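Local coordinates for phosphoenolpyruvate--protein phosphotransferase (Escherichia coli, PDB 5T12) that probably transfers a phosphoryl group from phosphoenolpyruvate to the carrier protein NPr in the nitrogen-metabolic phosphotransferase system, represented here by the EIN domain alone, at residues Arg40-Gly45 against Gly96-Trp101. The protein carries 1 engineered substitution. Numbering follows the deposited sequence.
Sequences RERLTG and GSVAEW
The guanidinium of Arg-42 carries the methyl CB of Ala-99 over one face, 4.1 Å above its plane and displaced toward the rim. At its edge lie two partners of opposite character: Val-98 CG1, in the plane and 3.6 Å from Arg-42 NH1, and the carboxylate of Glu-100. Arg-42 NH2 bonds to Glu-100 OE2 in a salt bridge whose modelled separation of 2.4 Å is doubtfully short at this resolution. The two flat groups are turned 35° against each other rather than paired squarely; Glu-100 OE1 lies farther off, 3.3 Å from Arg-42 NH2. A bend in the arginine chain at chi3 (56°) and a second in the glutamate at chi2 (77°) let these long side chains meet at about a right angle. The other terminal nitrogen, NH1, forms a salt bridge with Glu-39. Val-98 sits at the N-cap position right before helix 99-115, and the same Glu-39 carboxylate accepts the backbone N-H of the next residue, Ala-99. With a carboxylate at each terminal nitrogen, the guanidinium is likely to be restricted in its rotation. A leucine in place of Arg-42 would probably leave Glu-100 without its cationic mate and take one partner from Glu-39. Beneath this polar layer, Leu-43 CG packs 3.6 Å from Ala-99 CB; these two residues are the pair whose CA atoms are nearest across the contact, 6.1 Å apart, while Val-93 of helix 83-94 also touches the leucine. The contact thus joins the early turns of helix 36-61 to the first turn of helix 99-115, an apolar helix-helix seam edged by a salt bridge, within the all-helical subdomain characteristic of the EIN domain of these phosphoenolpyruvate-protein phosphotransferases.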
# COMPACT_ATOMS: atom_id res chain seq x y z
N ARG A 40 -6.64 11.64 21.51
CA ARG A 40 -7.97 11.52 20.93
C ARG A 40 -8.13 12.44 19.72
O ARG A 40 -8.80 12.08 18.74
CB ARG A 40 -9.04 11.82 21.98
CG ARG A 40 -9.25 10.71 22.99
CD ARG A 40 -10.45 10.99 23.88
NE ARG A 40 -10.19 12.07 24.83
CZ ARG A 40 -9.79 11.87 26.08
NH1 ARG A 40 -9.61 10.64 26.54
NH2 ARG A 40 -9.58 12.91 26.88
N GLU A 41 -7.52 13.62 19.77
CA GLU A 41 -7.59 14.54 18.64
C GLU A 41 -6.78 14.01 17.46
O GLU A 41 -7.16 14.21 16.30
CB GLU A 41 -7.11 15.93 19.05
CG GLU A 41 -8.07 16.66 19.97
CD GLU A 41 -7.49 17.96 20.52
OE1 GLU A 41 -6.31 18.25 20.24
OE2 GLU A 41 -8.22 18.68 21.23
N ARG A 42 -5.66 13.34 17.73
CA ARG A 42 -4.88 12.74 16.65
C ARG A 42 -5.63 11.58 16.00
O ARG A 42 -5.47 11.33 14.80
CB ARG A 42 -3.53 12.25 17.18
CG ARG A 42 -2.62 13.33 17.73
CD ARG A 42 -1.36 12.71 18.30
NE ARG A 42 -0.67 11.90 17.30
CZ ARG A 42 0.05 10.82 17.59
NH1 ARG A 42 0.17 10.42 18.85
NH2 ARG A 42 0.65 10.14 16.62
N LEU A 43 -6.45 10.87 16.78
CA LEU A 43 -7.19 9.74 16.23
C LEU A 43 -8.36 10.19 15.36
O LEU A 43 -8.59 9.62 14.29
CB LEU A 43 -7.69 8.84 17.37
CG LEU A 43 -6.69 7.79 17.85
CD1 LEU A 43 -7.11 7.22 19.19
CD2 LEU A 43 -6.56 6.69 16.82
N THR A 44 -9.10 11.21 15.81
CA THR A 44 -10.20 11.72 14.99
C THR A 44 -9.69 12.33 13.69
O THR A 44 -10.40 12.32 12.68
CB THR A 44 -11.01 12.75 15.78
OG1 THR A 44 -10.13 13.78 16.27
CG2 THR A 44 -11.72 12.10 16.95
N GLY A 45 -8.47 12.86 13.69
CA GLY A 45 -7.90 13.37 12.46
C GLY A 45 -7.55 12.26 11.48
O GLY A 45 -7.80 12.39 10.28
N GLY A 96 -4.52 5.06 28.95
CA GLY A 96 -3.20 5.66 28.93
C GLY A 96 -2.33 5.17 27.78
O GLY A 96 -1.14 4.92 27.97
N SER A 97 -2.92 5.03 26.60
CA SER A 97 -2.22 4.55 25.42
C SER A 97 -2.12 5.65 24.37
O SER A 97 -3.01 6.50 24.24
CB SER A 97 -2.92 3.33 24.81
OG SER A 97 -3.03 2.27 25.76
N VAL A 98 -1.02 5.62 23.62
CA VAL A 98 -0.85 6.54 22.50
C VAL A 98 -1.70 6.06 21.32
O VAL A 98 -2.10 4.90 21.24
CB VAL A 98 0.64 6.66 22.12
CG1 VAL A 98 0.88 7.80 21.14
CG2 VAL A 98 1.47 6.87 23.36
N ALA A 99 -2.00 6.99 20.41
CA ALA A 99 -2.91 6.70 19.30
C ALA A 99 -2.43 5.52 18.47
O ALA A 99 -3.24 4.73 17.97
CB ALA A 99 -3.09 7.94 18.43
N GLU A 100 -1.11 5.38 18.30
CA GLU A 100 -0.58 4.28 17.49
C GLU A 100 -0.87 2.93 18.13
O GLU A 100 -1.27 1.99 17.44
CB GLU A 100 0.92 4.47 17.27
CG GLU A 100 1.28 5.53 16.24
CD GLU A 100 1.15 6.94 16.78
OE1 GLU A 100 0.89 7.10 17.99
OE2 GLU A 100 1.33 7.90 16.00
N TRP A 101 -0.66 2.81 19.44
CA TRP A 101 -0.95 1.55 20.12
C TRP A 101 -2.44 1.26 20.15
O TRP A 101 -2.86 0.10 20.05
CB TRP A 101 -0.38 1.57 21.54
CG TRP A 101 -0.70 0.35 22.35
CD1 TRP A 101 -1.64 0.25 23.33
CD2 TRP A 101 -0.09 -0.94 22.23
NE1 TRP A 101 -1.65 -1.02 23.84
CE2 TRP A 101 -0.71 -1.77 23.19
CE3 TRP A 101 0.92 -1.47 21.42
CZ2 TRP A 101 -0.35 -3.11 23.35
CZ3 TRP A 101 1.27 -2.79 21.59
CH2 TRP A 101 0.64 -3.60 22.55